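Local coordinates for protein amidohydrolase (Brucella melitensis biovar Abortus, PDB 4F0L) that is a metal-dependent hydrolase of the amidohydrolase family, crystallised with a bound iron(III) ion and probably acting as a deaminase, at residues Met101-Tyr114 with Glu145-Met159. Numbering follows the deposited sequence. Where two conformers were deposited one is given.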
loop_
_atom_site.group_PDB
_atom_site.type_symbol
_atom_site.label_atom_id
_atom_site.label_comp_id
_atom_site.label_asym_id
_atom_site.label_seq_id
_atom_site.Cartn_x
_atom_site.Cartn_y
_atom_site.Cartn_z
ATOM N N MET B 101 -16.322 -13.354 -20.943
ATOM C CA MET B 101 -16.504 -14.188 -19.767
ATOM C C MET B 101 -17.836 -14.969 -19.810
ATOM O O MET B 101 -18.879 -14.399 -20.075
ATOM C CB MET B 101 -16.410 -13.368 -18.494
ATOM C CG MET B 101 -16.150 -14.234 -17.262
ATOM S SD MET B 101 -15.754 -13.328 -15.772
ATOM C CE MET B 101 -14.125 -12.784 -16.260
ATOM N N THR B 102 -17.764 -16.268 -19.556
ATOM C CA THR B 102 -18.927 -17.122 -19.468
ATOM C C THR B 102 -19.463 -17.159 -18.018
ATOM O O THR B 102 -18.769 -16.745 -17.080
ATOM C CB THR B 102 -18.554 -18.544 -19.829
ATOM O OG1 THR B 102 -17.692 -19.050 -18.804
ATOM C CG2 THR B 102 -17.839 -18.612 -21.212
ATOM N N PRO B 103 -20.706 -17.672 -17.822
ATOM C CA PRO B 103 -21.225 -17.733 -16.449
ATOM C C PRO B 103 -20.407 -18.649 -15.517
ATOM O O PRO B 103 -20.203 -18.317 -14.355
ATOM C CB PRO B 103 -22.649 -18.273 -16.636
ATOM C CG PRO B 103 -23.010 -17.879 -18.030
ATOM C CD PRO B 103 -21.732 -18.034 -18.819
ATOM N N GLU B 104 -19.929 -19.784 -16.038
ATOM C CA GLU B 104 -19.075 -20.687 -15.289
ATOM C C GLU B 104 -17.810 -19.959 -14.842
ATOM O O GLU B 104 -17.370 -20.076 -13.690
ATOM C CB GLU B 104 -18.708 -21.894 -16.166
ATOM C CG GLU B 104 -19.877 -22.821 -16.511
ATOM C CD GLU B 104 -20.778 -22.347 -17.659
ATOM O OE1 GLU B 104 -20.502 -21.332 -18.357
ATOM O OE2 GLU B 104 -21.800 -23.036 -17.866
ATOM N N GLN B 105 -17.215 -19.201 -15.760
ATOM C CA GLN B 105 -15.998 -18.437 -15.427
ATOM C C GLN B 105 -16.301 -17.334 -14.413
ATOM O O GLN B 105 -15.527 -17.106 -13.485
ATOM C CB GLN B 105 -15.349 -17.844 -16.682
ATOM C CG GLN B 105 -14.750 -18.883 -17.608
ATOM C CD GLN B 105 -14.472 -18.352 -18.990
ATOM O OE1 GLN B 105 -14.949 -17.271 -19.369
ATOM N NE2 GLN B 105 -13.718 -19.124 -19.764
ATOM N N ALA B 106 -17.428 -16.671 -14.582
ATOM C CA ALA B 106 -17.798 -15.598 -13.689
ATOM C C ALA B 106 -17.981 -16.114 -12.262
ATOM O O ALA B 106 -17.600 -15.438 -11.321
ATOM C CB ALA B 106 -19.059 -14.926 -14.164
ATOM N N GLU B 107 -18.524 -17.311 -12.109
ATOM C CA GLU B 107 -18.694 -17.875 -10.777
ATOM C C GLU B 107 -17.346 -18.189 -10.140
ATOM O O GLU B 107 -17.143 -17.927 -8.955
ATOM C CB GLU B 107 -19.547 -19.137 -10.809
ATOM C CG GLU B 107 -19.915 -19.634 -9.406
ATOM C CD GLU B 107 -20.826 -20.857 -9.374
ATOM O OE1 GLU B 107 -21.463 -21.179 -10.398
ATOM O OE2 GLU B 107 -20.911 -21.489 -8.297
ATOM N N ALA B 108 -16.440 -18.784 -10.923
ATOM C CA ALA B 108 -15.083 -19.112 -10.460
ATOM C C ALA B 108 -14.281 -17.895 -10.039
ATOM O O ALA B 108 -13.643 -17.897 -8.972
ATOM C CB ALA B 108 -14.320 -19.877 -11.530
ATOM N N VAL B 109 -14.304 -16.855 -10.860
ATOM C CA VAL B 109 -13.656 -15.593 -10.540
ATOM C C VAL B 109 -14.253 -14.933 -9.279
ATOM O O VAL B 109 -13.507 -14.537 -8.373
ATOM C CB VAL B 109 -13.712 -14.625 -11.719
ATOM C CG1 VAL B 109 -13.178 -13.256 -11.328
ATOM C CG2 VAL B 109 -12.931 -15.212 -12.906
ATOM N N ALA B 110 -15.586 -14.832 -9.226
ATOM C CA ALA B 110 -16.239 -14.244 -8.055
ATOM C C ALA B 110 -15.944 -15.034 -6.779
ATOM O O ALA B 110 -15.716 -14.459 -5.731
ATOM C CB ALA B 110 -17.740 -14.162 -8.282
ATOM N N LEU B 111 -15.961 -16.356 -6.858
ATOM C CA LEU B 111 -15.627 -17.149 -5.679
ATOM C C LEU B 111 -14.233 -16.833 -5.166
ATOM O O LEU B 111 -14.060 -16.555 -3.957
ATOM C CB LEU B 111 -15.811 -18.656 -5.909
ATOM C CG LEU B 111 -15.381 -19.563 -4.742
ATOM C CD1 LEU B 111 -16.183 -19.257 -3.494
ATOM C CD2 LEU B 111 -15.478 -21.045 -5.113
ATOM N N ARG B 112 -13.236 -16.835 -6.052
ATOM C CA ARG B 112 -11.864 -16.629 -5.603
ATOM C C ARG B 112 -11.666 -15.214 -5.065
ATOM O O ARG B 112 -10.909 -15.006 -4.119
ATOM C CB ARG B 112 -10.871 -16.931 -6.724
ATOM C CG ARG B 112 -9.418 -16.895 -6.315
ATOM C CD ARG B 112 -9.117 -17.971 -5.263
ATOM N NE ARG B 112 -7.772 -17.895 -4.681
ATOM C CZ ARG B 112 -7.404 -17.059 -3.694
ATOM N NH1 ARG B 112 -8.253 -16.214 -3.141
ATOM N NH2 ARG B 112 -6.161 -17.075 -3.262
ATOM N N LEU B 113 -12.352 -14.255 -5.662
ATOM C CA LEU B 113 -12.392 -12.890 -5.128
ATOM C C LEU B 113 -12.984 -12.792 -3.728
ATOM O O LEU B 113 -12.416 -12.134 -2.830
ATOM C CB LEU B 113 -13.207 -12.008 -6.041
ATOM C CG LEU B 113 -13.505 -10.623 -5.470
ATOM C CD1 LEU B 113 -12.224 -9.863 -5.163
ATOM C CD2 LEU B 113 -14.472 -9.820 -6.374
ATOM N N TYR B 114 -14.113 -13.458 -3.535
ATOM C CA TYR B 114 -14.776 -13.378 -2.238
ATOM C C TYR B 114 -13.948 -14.099 -1.174
ATOM O O TYR B 114 -13.920 -13.674 -0.019
ATOM C CB TYR B 114 -16.244 -13.873 -2.310
ATOM C CG TYR B 114 -17.143 -13.062 -3.258
ATOM C CD1 TYR B 114 -16.862 -11.728 -3.574
ATOM C CD2 TYR B 114 -18.271 -13.625 -3.828
ATOM C CE1 TYR B 114 -17.662 -11.007 -4.446
ATOM C CE2 TYR B 114 -19.073 -12.911 -4.668
ATOM C CZ TYR B 114 -18.770 -11.606 -4.983
ATOM O OH TYR B 114 -19.560 -10.875 -5.845
ATOM N N GLU B 145 -29.164 -15.131 -14.964
ATOM C CA GLU B 145 -28.035 -16.085 -14.932
ATOM C C GLU B 145 -26.760 -15.549 -14.238
ATOM O O GLU B 145 -26.238 -16.194 -13.332
ATOM C CB GLU B 145 -27.672 -16.529 -16.344
ATOM C CG GLU B 145 -26.556 -17.560 -16.413
ATOM C CD GLU B 145 -26.891 -18.874 -15.735
ATOM O OE1 GLU B 145 -28.069 -19.312 -15.806
ATOM O OE2 GLU B 145 -25.989 -19.467 -15.111
ATOM N N MET B 146 -26.262 -14.394 -14.663
ATOM C CA MET B 146 -24.977 -13.907 -14.158
ATOM C C MET B 146 -25.071 -13.484 -12.700
ATOM O O MET B 146 -24.136 -13.728 -11.932
ATOM C CB MET B 146 -24.418 -12.766 -15.020
ATOM C CG MET B 146 -23.807 -13.253 -16.329
ATOM S SD MET B 146 -22.307 -14.190 -16.033
ATOM C CE MET B 146 -21.418 -13.999 -17.575
ATOM N N ALA B 147 -26.211 -12.905 -12.307
ATOM C CA ALA B 147 -26.467 -12.566 -10.886
ATOM C C ALA B 147 -26.583 -13.832 -10.042
ATOM O O ALA B 147 -26.114 -13.861 -8.882
ATOM C CB ALA B 147 -27.716 -11.675 -10.708
ATOM N N ASP B 148 -27.190 -14.880 -10.606
ATOM C CA ASP B 148 -27.274 -16.167 -9.921
ATOM C C ASP B 148 -25.867 -16.749 -9.645
ATOM O O ASP B 148 -25.635 -17.409 -8.622
ATOM C CB ASP B 148 -28.078 -17.189 -10.725
ATOM C CG ASP B 148 -29.516 -16.743 -11.026
ATOM O OD1 ASP B 148 -30.017 -15.701 -10.542
ATOM O OD2 ASP B 148 -30.155 -17.475 -11.800
ATOM N N ARG B 149 -24.951 -16.543 -10.591
ATOM C CA ARG B 149 -23.555 -16.985 -10.401
ATOM C C ARG B 149 -22.859 -16.256 -9.246
ATOM O O ARG B 149 -22.103 -16.877 -8.462
ATOM C CB ARG B 149 -22.759 -16.806 -11.681
ATOM C CG ARG B 149 -23.279 -17.653 -12.839
ATOM C CD ARG B 149 -23.139 -19.141 -12.546
ATOM N NE ARG B 149 -23.534 -19.942 -13.693
ATOM C CZ ARG B 149 -23.120 -21.187 -13.942
ATOM N NH1 ARG B 149 -22.253 -21.822 -13.151
ATOM N NH2 ARG B 149 -23.567 -21.810 -15.017
ATOM N N ILE B 150 -23.124 -14.951 -9.138
ATOM C CA ILE B 150 -22.614 -14.136 -8.030
ATOM C C ILE B 150 -23.119 -14.701 -6.726
ATOM O O ILE B 150 -22.331 -14.981 -5.807
ATOM C CB ILE B 150 -23.048 -12.662 -8.165
ATOM C CG1 ILE B 150 -22.385 -12.006 -9.368
ATOM C CG2 ILE B 150 -22.776 -11.877 -6.893
ATOM C CD1 ILE B 150 -20.879 -12.171 -9.447
ATOM N N ALA B 151 -24.431 -14.918 -6.658
ATOM C CA ALA B 151 -25.022 -15.445 -5.459
ATOM C C ALA B 151 -24.507 -16.856 -5.108
ATOM O O ALA B 151 -24.269 -17.134 -3.931
ATOM C CB ALA B 151 -26.528 -15.411 -5.538
ATOM N N ALA B 152 -24.314 -17.713 -6.105
ATOM C CA ALA B 152 -23.731 -19.023 -5.880
ATOM C C ALA B 152 -22.317 -18.902 -5.344
ATOM O O ALA B 152 -21.945 -19.649 -4.410
ATOM C CB ALA B 152 -23.744 -19.888 -7.145
ATOM N N ALA B 153 -21.525 -17.981 -5.924
ATOM C CA ALA B 153 -20.157 -17.750 -5.468
ATOM C C ALA B 153 -20.145 -17.250 -4.004
ATOM O O ALA B 153 -19.448 -17.806 -3.144
ATOM C CB ALA B 153 -19.446 -16.753 -6.394
ATOM N N ALA B 154 -20.959 -16.250 -3.708
ATOM C CA ALA B 154 -21.056 -15.755 -2.339
ATOM C C ALA B 154 -21.478 -16.862 -1.346
ATOM O O ALA B 154 -20.918 -16.954 -0.236
ATOM C CB ALA B 154 -22.024 -14.564 -2.255
ATOM N N THR B 155 -22.453 -17.698 -1.741
ATOM C CA THR B 155 -22.918 -18.791 -0.911
ATOM C C THR B 155 -21.806 -19.785 -0.626
ATOM O O THR B 155 -21.591 -20.183 0.530
ATOM C CB THR B 155 -24.112 -19.533 -1.543
ATOM O OG1 THR B 155 -25.180 -18.609 -1.709
ATOM C CG2 THR B 155 -24.586 -20.718 -0.645
ATOM N N THR B 156 -21.070 -20.158 -1.660
ATOM C CA THR B 156 -19.985 -21.108 -1.487
ATOM C C THR B 156 -18.916 -20.509 -0.574
ATOM O O THR B 156 -18.356 -21.212 0.283
ATOM C CB THR B 156 -19.328 -21.490 -2.837
ATOM O OG1 THR B 156 -20.302 -22.052 -3.697
ATOM C CG2 THR B 156 -18.148 -22.467 -2.650
ATOM N N ALA B 157 -18.638 -19.221 -0.771
ATOM C CA ALA B 157 -17.607 -18.524 0.034
ATOM C C ALA B 157 -18.017 -18.330 1.492
ATOM O O ALA B 157 -17.163 -18.223 2.391
ATOM C CB ALA B 157 -17.258 -17.174 -0.592
ATOM N N GLY B 158 -19.327 -18.280 1.709
ATOM C CA GLY B 158 -19.909 -17.892 2.994
ATOM C C GLY B 158 -19.835 -16.383 3.185
ATOM O O GLY B 158 -19.855 -15.911 4.297
ATOM N N MET B 159 -19.732 -15.640 2.090
ATOM C CA MET B 159 -19.624 -14.179 2.104
ATOM C C MET B 159 -21.026 -13.545 2.118
ATOM O O MET B 159 -21.924 -14.011 1.404
ATOM C CB MET B 159 -18.881 -13.726 0.843
ATOM C CG MET B 159 -18.952 -12.237 0.560
ATOM S SD MET B 159 -18.104 -11.276 1.830
ATOM C CE MET B 159 -16.487 -11.210 1.053
HETATM O O HOH W 1 -19.522 -21.203 -6.153
#
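Ala153 is the knob at the middle of this contact between two neighbouring helices of the amidohydrolase TIM barrel: its methyl sits among Glu107, Ala110, Leu111 and Tyr114, with CB 3.6 Å from Ala110 CB. Small residues here let the axes of 103-114 and 145-157 approach to 8.3 Å, crossing at -37°. Tyr114 packs in the reverse sense, its side chain among Ile150, Ala153, Ala154 and Ala157; Ala154 N lies at the ring edge, 3.8 Å from Tyr114 CD2. The phenol OH passes Ile150 CG2 and is hydrogen-bonded to Glu127 of strand 122-129, beneath both helices. At the N-terminal ends, Met146 bends at chi2 (-68°), bringing SD against Ala106 CB (3.8 Å).

A salt-bridge network closes the more exposed flank. With CG anti to the backbone N (chi1 -171°) and an extended chain, Glu107 delivers OE1 to the edge of the Arg149 guanidinium, 2.9 Å from Arg149 NH1 and close to its plane. The backbone of Pro103 and Glu104 covers one face of that group, while Glu145 OE2, one turn earlier, accepts from NE and further fixes its rotation. The other carboxylate oxygen, Glu107 OE2, accepts from a water 2.6 Å away that also donates to Thr156 OG1.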